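Local coordinates for protein putative esterase (Sulfolobus solfataricus P2, PDB 2RAU) that is probably a lipase or esterase of the alpha/beta-hydrolase family that also binds calcium ions, at residues P14-D19 with L66-W71; V74-P79 with I218-L223. All coordinates share one frame; numbering follows the deposited sequence.

Interaction 1 is largely buried and interaction 2 lies at the surface, and their centres are 14 Å apart. Segments 66-71 and 74-79 follow each other in the chain, and their strands 70-71 and 74-75 pair antiparallel. The segments also meet directly, with Ile69 CD1 3.6 Å from Thr77 CG2 and Leu16 CD2 3.6 Å from Pro79 CD. Across interaction 1 the chemistry is branched aliphatic methyl packing, next to the edge of the mixed central sheet. Interaction 2 instead sets a tyrosine ring edge against helix 218-224, a more peripheral element, and buries 94 Å² against 149 Å².

Interaction 1 of 2, residues P14-D19 with L66-W71; sequences PILGND and LVTISW
Val67 and Thr68, in the last turn of helix 63-68, pack against Ile15 and Leu16 at the edge of the mixed central sheet of this alpha/beta-hydrolase fold. Val67 comes first. Its CG1 lies anti to the backbone N (chi1 -179°) and reaches Ile15 CD1 at 3.7 Å, the two side chains crossing at about a right angle. Val43 of strand 37-45 and Glu23 of strand 21-29 touch both residues, so this methyl pair is enclosed by the sheet beside it, while Leu87 of helix 85-91 also covers Ile15.

At Thr68 the methyl and the hydroxyl meet different partners. CG2, anti to the carbonyl carbon, serves the apolar side: it is 3.7 Å from Leu16 CD2 and, more loosely, 4.2 Å from Ile15 CG2. Thr68 CB is also within 3.9 Å of Leu16 CD2, so one leucine methyl rests against both carbons. Thr68 OG1 is turned to its own chain, 2.6 Å from Ser70 OG, a hydrogen-bonding distance, with Glu64 O as a weaker alternative partner. Ile69 breaks the helix with positive phi, and Ser70 then starts strand 70-71. Its OG also bonds the carboxylate of Glu64, so both buried hydroxyls have polar partners on Glu64 of the same helix, the one to Thr68 being weak.

Leu16 sits at the second position of a type II beta turn from Ile15 to Asn18, closed by Asn18 N to Ile15 O at 2.9 Å, with Gly17 at the third position in a positive-phi conformation. Asn18 adds a second tie through its side-chain amide, which also donates to Pro79 O: Asn18 ND2 meets Leu16 O at 3.0 Å with an N-H...O angle of 151°, the donor tilted 25° from the carbonyl plane of Leu16.

Interaction 2 of 2, residues V74-P79 with I218-L223; sequences VHYTIP and IWSYAL
Tyr76 has CG anti to its carbonyl carbon and beside the backbone N (chi1 -69°), and with chi2 at -79° this turns an edge of the ring to Ser220 CB. Ser220 CB is 3.9 Å from Tyr76 CE1 and 4.0 Å from Tyr76 CD1, and it lies near the ring plane, so the methylene meets the rim of the ring and not its face. Ser220 OG sits between its own N and carbonyl carbon (chi1 75°), which directs it back along the chain to a hydrogen bond with Pro217 O, just before the helix.

The contact joins the loop after strand 74-75 to helix 218-224, which belongs to the largely helical region between sheet strands 170-176 and 297-302, where alpha/beta hydrolases commonly carry a cap or lid. Helix 262-270 of that region also receives Tyr76, which touches Ala270, and Thr77, which touches Pro267. One turn along helix 218-224, Leu223 points toward the same loop, but its CD2 comes only to 4.4 Å from Tyr76 O, a loose approach.

Interaction 1 of 2, residues P14-D19 with L66-W71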
ATOM      1  N   PRO A  14     -18.784 -11.681  -2.897  1.00 34.62           N
ATOM      2  CA  PRO A  14     -18.510 -11.009  -4.185  1.00 35.82           C
ATOM      3  C   PRO A  14     -18.078  -9.539  -4.065  1.00 32.47           C
ATOM      4  O   PRO A  14     -18.506  -8.803  -3.184  1.00 37.32           O
ATOM      5  CB  PRO A  14     -19.836 -11.164  -4.964  1.00 38.13           C
ATOM      6  CG  PRO A  14     -20.420 -12.395  -4.424  1.00 39.36           C
ATOM      7  CD  PRO A  14     -20.097 -12.344  -2.924  1.00 35.92           C
ATOM      8  N   ILE A  15     -17.148  -9.139  -4.914  1.00 32.78           N
ATOM      9  CA  ILE A  15     -16.556  -7.793  -4.855  1.00 31.22           C
ATOM     10  C   ILE A  15     -17.419  -6.862  -5.714  1.00 32.16           C
ATOM     11  O   ILE A  15     -17.796  -7.216  -6.820  1.00 29.03           O
ATOM     12  CB  ILE A  15     -15.084  -7.848  -5.304  1.00 31.23           C
ATOM     13  CG1 ILE A  15     -14.295  -8.727  -4.311  1.00 32.58           C
ATOM     14  CG2 ILE A  15     -14.538  -6.440  -5.496  1.00 28.09           C
ATOM     15  CD1 ILE A  15     -12.819  -8.989  -4.630  1.00 28.49           C
ATOM     16  N   LEU A  16     -17.784  -5.716  -5.176  1.00 33.90           N
ATOM     17  CA  LEU A  16     -18.626  -4.779  -5.919  1.00 35.06           C
ATOM     18  C   LEU A  16     -18.014  -4.468  -7.266  1.00 33.29           C
ATOM     19  O   LEU A  16     -16.809  -4.220  -7.371  1.00 31.44           O
ATOM     20  CB  LEU A  16     -18.886  -3.502  -5.138  1.00 40.45           C
ATOM     21  CG  LEU A  16     -17.845  -2.381  -5.004  1.00 49.01           C
ATOM     22  CD1 LEU A  16     -18.511  -1.068  -4.494  1.00 40.50           C
ATOM     23  CD2 LEU A  16     -16.618  -2.800  -4.139  1.00 47.64           C
ATOM     24  N   GLY A  17     -18.857  -4.549  -8.302  1.00 32.54           N
ATOM     25  CA  GLY A  17     -18.456  -4.287  -9.680  1.00 31.75           C
ATOM     26  C   GLY A  17     -17.627  -5.365 -10.330  1.00 32.02           C
ATOM     27  O   GLY A  17     -17.231  -5.227 -11.480  1.00 33.46           O
ATOM     28  N   ASN A  18     -17.354  -6.441  -9.588  1.00 31.81           N
ATOM     29  CA  ASN A  18     -16.471  -7.503 -10.048  1.00 30.33           C
ATOM     30  C   ASN A  18     -17.014  -8.791  -9.513  1.00 30.67           C
ATOM     31  O   ASN A  18     -16.386  -9.452  -8.692  1.00 31.26           O
ATOM     32  CB  ASN A  18     -15.059  -7.261  -9.525  1.00 33.64           C
ATOM     33  CG  ASN A  18     -14.440  -5.998 -10.075  1.00 30.05           C
ATOM     34  OD1 ASN A  18     -13.821  -6.053 -11.122  1.00 36.93           O
ATOM     35  ND2 ASN A  18     -14.652  -4.836  -9.400  1.00 30.00           N
ATOM     36  N   ASP A  19     -18.170  -9.212 -10.013  1.00 33.42           N
ATOM     37  CA  ASP A  19     -18.838 -10.352  -9.379  1.00 38.03           C
ATOM     38  C   ASP A  19     -18.283 -11.755  -9.731  1.00 36.13           C
ATOM     39  O   ASP A  19     -18.769 -12.764  -9.216  1.00 36.20           O
ATOM     40  CB  ASP A  19     -20.348 -10.294  -9.602  1.00 43.67           C
ATOM     41  CG  ASP A  19     -20.723 -10.386 -11.032  1.00 49.39           C
ATOM     42  OD1 ASP A  19     -19.946 -10.946 -11.846  1.00 61.18           O
ATOM     43  OD2 ASP A  19     -21.807  -9.854 -11.356  1.00 73.75           O
ATOM     44  N   LEU A  66      -6.852  -1.673  -1.096  1.00 25.54           N
ATOM     45  CA  LEU A  66      -6.318  -2.379  -2.264  1.00 24.25           C
ATOM     46  C   LEU A  66      -7.286  -3.273  -2.981  1.00 27.87           C
ATOM     47  O   LEU A  66      -7.067  -3.620  -4.144  1.00 26.87           O
ATOM     48  CB  LEU A  66      -5.050  -3.139  -1.897  1.00 28.21           C
ATOM     49  CG  LEU A  66      -3.716  -2.429  -2.107  1.00 34.05           C
ATOM     50  CD1 LEU A  66      -3.675  -0.927  -1.843  1.00 34.02           C
ATOM     51  CD2 LEU A  66      -2.559  -3.138  -1.541  1.00 27.90           C
ATOM     52  N   VAL A  67      -8.365  -3.642  -2.297  1.00 25.09           N
ATOM     53  CA  VAL A  67      -9.393  -4.488  -2.879  1.00 28.50           C
ATOM     54  C   VAL A  67     -10.609  -3.656  -3.275  1.00 26.74           C
ATOM     55  O   VAL A  67     -11.060  -3.722  -4.386  1.00 25.14           O
ATOM     56  CB  VAL A  67      -9.869  -5.626  -1.879  1.00 24.80           C
ATOM     57  CG1 VAL A  67     -10.964  -6.555  -2.498  1.00 25.42           C
ATOM     58  CG2 VAL A  67      -8.682  -6.418  -1.286  1.00 21.14           C
ATOM     59  N   THR A  68     -11.152  -2.894  -2.338  1.00 25.28           N
ATOM     60  CA  THR A  68     -12.394  -2.207  -2.593  1.00 26.01           C
ATOM     61  C   THR A  68     -12.353  -0.664  -2.526  1.00 25.75           C
ATOM     62  O   THR A  68     -13.395  -0.012  -2.681  1.00 27.24           O
ATOM     63  CB  THR A  68     -13.538  -2.748  -1.673  1.00 29.50           C
ATOM     64  OG1 THR A  68     -13.106  -2.699  -0.327  1.00 26.52           O
ATOM     65  CG2 THR A  68     -13.956  -4.198  -2.026  1.00 29.81           C
ATOM     66  N   ILE A  69     -11.174  -0.064  -2.363  1.00 25.64           N
ATOM     67  CA  ILE A  69     -11.046   1.387  -2.365  1.00 26.26           C
ATOM     68  C   ILE A  69     -12.036   1.974  -1.359  1.00 24.18           C
ATOM     69  O   ILE A  69     -12.785   2.917  -1.643  1.00 27.22           O
ATOM     70  CB  ILE A  69     -11.191   2.004  -3.791  1.00 27.50           C
ATOM     71  CG1 ILE A  69     -10.606   1.022  -4.864  1.00 29.47           C
ATOM     72  CG2 ILE A  69     -10.429   3.347  -3.895  1.00 25.10           C
ATOM     73  CD1 ILE A  69     -10.715   1.500  -6.304  1.00 29.24           C
ATOM     74  N   SER A  70     -12.008   1.366  -0.174  1.00 26.28           N
ATOM     75  CA  SER A  70     -12.884   1.700   0.915  1.00 26.06           C
ATOM     76  C   SER A  70     -12.146   1.713   2.257  1.00 26.75           C
ATOM     77  O   SER A  70     -11.000   1.214   2.361  1.00 25.06           O
ATOM     78  CB  SER A  70     -14.055   0.715   0.890  1.00 25.98           C
ATOM     79  OG  SER A  70     -13.707  -0.646   1.156  1.00 25.54           O
ATOM     80  N   TRP A  71     -12.772   2.357   3.251  1.00 26.25           N
ATOM     81  CA  TRP A  71     -12.280   2.411   4.645  1.00 24.37           C
ATOM     82  C   TRP A  71     -13.404   2.069   5.586  1.00 26.57           C
ATOM     83  O   TRP A  71     -14.406   2.779   5.653  1.00 25.11           O
ATOM     84  CB  TRP A  71     -11.797   3.819   4.951  1.00 27.93           C
ATOM     85  CG  TRP A  71     -11.183   4.014   6.294  1.00 25.08           C
ATOM     86  CD1 TRP A  71      -9.912   3.707   6.678  1.00 26.22           C
ATOM     87  CD2 TRP A  71     -11.822   4.587   7.435  1.00 27.25           C
ATOM     88  NE1 TRP A  71      -9.721   4.078   7.979  1.00 25.92           N
ATOM     89  CE2 TRP A  71     -10.891   4.575   8.485  1.00 23.75           C
ATOM     90  CE3 TRP A  71     -13.117   5.041   7.683  1.00 27.84           C
ATOM     91  CZ2 TRP A  71     -11.196   5.065   9.754  1.00 23.72           C
ATOM     92  CZ3 TRP A  71     -13.418   5.535   8.920  1.00 23.53           C
ATOM     93  CH2 TRP A  71     -12.461   5.565   9.941  1.00 24.32           C
TER

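Interaction 2 of 2, residues V74-P79 with I218-L223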
ATOM      1  N   VAL A  74     -16.801   2.157   4.114  1.00 25.63           N
ATOM      2  CA  VAL A  74     -17.211   3.408   3.482  1.00 25.86           C
ATOM      3  C   VAL A  74     -16.652   3.396   2.064  1.00 28.73           C
ATOM      4  O   VAL A  74     -15.446   3.344   1.885  1.00 25.61           O
ATOM      5  CB  VAL A  74     -16.722   4.682   4.241  1.00 24.12           C
ATOM      6  CG1 VAL A  74     -17.174   5.983   3.532  1.00 23.45           C
ATOM      7  CG2 VAL A  74     -17.142   4.632   5.699  1.00 24.83           C
ATOM      8  N   HIS A  75     -17.548   3.387   1.078  1.00 28.23           N
ATOM      9  CA  HIS A  75     -17.163   3.279  -0.331  1.00 28.34           C
ATOM     10  C   HIS A  75     -17.215   4.632  -1.070  1.00 27.36           C
ATOM     11  O   HIS A  75     -18.125   5.417  -0.913  1.00 26.34           O
ATOM     12  CB  HIS A  75     -18.090   2.264  -0.995  1.00 28.47           C
ATOM     13  CG  HIS A  75     -17.854   0.866  -0.520  1.00 34.92           C
ATOM     14  ND1 HIS A  75     -18.417   0.378   0.636  1.00 38.74           N
ATOM     15  CD2 HIS A  75     -17.132  -0.154  -1.043  1.00 34.34           C
ATOM     16  CE1 HIS A  75     -18.075  -0.886   0.798  1.00 38.68           C
ATOM     17  NE2 HIS A  75     -17.292  -1.236  -0.199  1.00 35.03           N
ATOM     18  N   TYR A  76     -16.188   4.836  -1.871  1.00 28.34           N
ATOM     19  CA  TYR A  76     -15.916   6.064  -2.587  1.00 27.59           C
ATOM     20  C   TYR A  76     -16.003   5.910  -4.102  1.00 28.80           C
ATOM     21  O   TYR A  76     -16.139   6.907  -4.804  1.00 27.36           O
ATOM     22  CB  TYR A  76     -14.524   6.601  -2.175  1.00 26.91           C
ATOM     23  CG  TYR A  76     -14.502   7.093  -0.759  1.00 25.62           C
ATOM     24  CD1 TYR A  76     -15.021   8.333  -0.452  1.00 27.17           C
ATOM     25  CD2 TYR A  76     -14.010   6.293   0.292  1.00 27.35           C
ATOM     26  CE1 TYR A  76     -15.046   8.791   0.863  1.00 28.84           C
ATOM     27  CE2 TYR A  76     -14.045   6.740   1.587  1.00 28.33           C
ATOM     28  CZ  TYR A  76     -14.553   7.980   1.880  1.00 27.04           C
ATOM     29  OH  TYR A  76     -14.531   8.482   3.171  1.00 29.46           O
ATOM     30  N   THR A  77     -15.909   4.680  -4.604  1.00 26.33           N
ATOM     31  CA  THR A  77     -15.942   4.395  -6.037  1.00 28.19           C
ATOM     32  C   THR A  77     -16.248   2.926  -6.286  1.00 30.35           C
ATOM     33  O   THR A  77     -16.376   2.130  -5.333  1.00 29.87           O
ATOM     34  CB  THR A  77     -14.586   4.769  -6.690  1.00 31.98           C
ATOM     35  OG1 THR A  77     -14.755   4.811  -8.094  1.00 27.80           O
ATOM     36  CG2 THR A  77     -13.445   3.842  -6.316  1.00 28.23           C
ATOM     37  N   ILE A  78     -16.393   2.545  -7.554  1.00 29.56           N
ATOM     38  CA  ILE A  78     -16.501   1.134  -7.920  1.00 28.77           C
ATOM     39  C   ILE A  78     -15.186   0.693  -8.526  1.00 30.64           C
ATOM     40  O   ILE A  78     -14.757   1.247  -9.531  1.00 28.07           O
ATOM     41  CB  ILE A  78     -17.621   0.884  -8.919  1.00 30.78           C
ATOM     42  CG1 ILE A  78     -18.971   1.289  -8.291  1.00 35.14           C
ATOM     43  CG2 ILE A  78     -17.636  -0.617  -9.356  1.00 29.83           C
ATOM     44  CD1 ILE A  78     -20.047   1.494  -9.278  1.00 38.02           C
ATOM     45  N   PRO A  79     -14.522  -0.296  -7.924  1.00 31.18           N
ATOM     46  CA  PRO A  79     -13.233  -0.704  -8.484  1.00 31.27           C
ATOM     47  C   PRO A  79     -13.314  -1.343  -9.854  1.00 30.86           C
ATOM     48  O   PRO A  79     -14.250  -2.084 -10.154  1.00 30.03           O
ATOM     49  CB  PRO A  79     -12.723  -1.780  -7.494  1.00 31.40           C
ATOM     50  CG  PRO A  79     -13.673  -1.817  -6.376  1.00 32.37           C
ATOM     51  CD  PRO A  79     -14.892  -1.055  -6.715  1.00 33.89           C
ATOM     52  N   ILE A 218     -12.708  16.724   1.890  1.00 26.61           N
ATOM     53  CA  ILE A 218     -12.493  17.580   0.739  1.00 23.57           C
ATOM     54  C   ILE A 218     -12.362  16.808  -0.546  1.00 25.26           C
ATOM     55  O   ILE A 218     -12.929  17.205  -1.561  1.00 24.69           O
ATOM     56  CB  ILE A 218     -11.262  18.488   0.905  1.00 22.97           C
ATOM     57  CG1 ILE A 218     -11.097  19.391  -0.344  1.00 27.06           C
ATOM     58  CG2 ILE A 218      -9.991  17.730   1.203  1.00 21.99           C
ATOM     59  CD1 ILE A 218     -10.168  20.621  -0.100  1.00 22.18           C
ATOM     60  N   TRP A 219     -11.675  15.679  -0.528  1.00 24.83           N
ATOM     61  CA  TRP A 219     -11.473  14.915  -1.778  1.00 24.67           C
ATOM     62  C   TRP A 219     -12.781  14.374  -2.344  1.00 24.66           C
ATOM     63  O   TRP A 219     -13.099  14.556  -3.522  1.00 25.61           O
ATOM     64  CB  TRP A 219     -10.473  13.786  -1.551  1.00 24.16           C
ATOM     65  CG  TRP A 219      -9.122  14.251  -1.060  1.00 23.13           C
ATOM     66  CD1 TRP A 219      -8.725  14.368   0.232  1.00 22.75           C
ATOM     67  CD2 TRP A 219      -8.020  14.661  -1.856  1.00 28.52           C
ATOM     68  NE1 TRP A 219      -7.463  14.870   0.298  1.00 25.65           N
ATOM     69  CE2 TRP A 219      -7.004  15.063  -0.978  1.00 23.11           C
ATOM     70  CE3 TRP A 219      -7.801  14.751  -3.235  1.00 24.96           C
ATOM     71  CZ2 TRP A 219      -5.763  15.497  -1.416  1.00 24.93           C
ATOM     72  CZ3 TRP A 219      -6.578  15.177  -3.665  1.00 24.56           C
ATOM     73  CH2 TRP A 219      -5.572  15.543  -2.755  1.00 22.69           C
ATOM     74  N   SER A 220     -13.565  13.744  -1.487  1.00 25.24           N
ATOM     75  CA  SER A 220     -14.875  13.248  -1.885  1.00 25.48           C
ATOM     76  C   SER A 220     -15.832  14.382  -2.329  1.00 24.87           C
ATOM     77  O   SER A 220     -16.576  14.211  -3.279  1.00 27.05           O
ATOM     78  CB  SER A 220     -15.447  12.340  -0.760  1.00 25.70           C
ATOM     79  OG  SER A 220     -15.905  13.105   0.337  1.00 26.39           O
ATOM     80  N   TYR A 221     -15.838  15.509  -1.613  1.00 24.67           N
ATOM     81  CA  TYR A 221     -16.671  16.648  -1.971  1.00 25.95           C
ATOM     82  C   TYR A 221     -16.305  17.132  -3.377  1.00 26.03           C
ATOM     83  O   TYR A 221     -17.180  17.403  -4.174  1.00 26.27           O
ATOM     84  CB  TYR A 221     -16.511  17.762  -0.954  1.00 24.93           C
ATOM     85  CG  TYR A 221     -17.192  19.032  -1.356  1.00 25.09           C
ATOM     86  CD1 TYR A 221     -18.553  19.193  -1.160  1.00 25.69           C
ATOM     87  CD2 TYR A 221     -16.491  20.053  -2.023  1.00 23.95           C
ATOM     88  CE1 TYR A 221     -19.199  20.363  -1.567  1.00 24.23           C
ATOM     89  CE2 TYR A 221     -17.122  21.195  -2.432  1.00 24.15           C
ATOM     90  CZ  TYR A 221     -18.476  21.351  -2.210  1.00 23.07           C
ATOM     91  OH  TYR A 221     -19.106  22.493  -2.617  1.00 24.23           O
ATOM     92  N   ALA A 222     -15.008  17.221  -3.652  1.00 25.24           N
ATOM     93  CA  ALA A 222     -14.461  17.740  -4.916  1.00 25.65           C
ATOM     94  C   ALA A 222     -14.657  16.795  -6.094  1.00 26.28           C
ATOM     95  O   ALA A 222     -14.800  17.239  -7.232  1.00 24.75           O
ATOM     96  CB  ALA A 222     -13.003  18.107  -4.754  1.00 23.25           C
ATOM     97  N   LEU A 223     -14.760  15.496  -5.847  1.00 27.08           N
ATOM     98  CA  LEU A 223     -15.051  14.573  -6.937  1.00 25.76           C
ATOM     99  C   LEU A 223     -16.463  14.798  -7.428  1.00 29.00           C
ATOM    100  O   LEU A 223     -16.711  14.736  -8.617  1.00 28.09           O
ATOM    101  CB  LEU A 223     -14.899  13.108  -6.516  1.00 24.68           C
ATOM    102  CG  LEU A 223     -15.092  11.982  -7.522  1.00 26.44           C
ATOM    103  CD1 LEU A 223     -14.288  12.232  -8.787  1.00 22.24           C
ATOM    104  CD2 LEU A 223     -14.843  10.577  -6.908  1.00 26.08           C
TER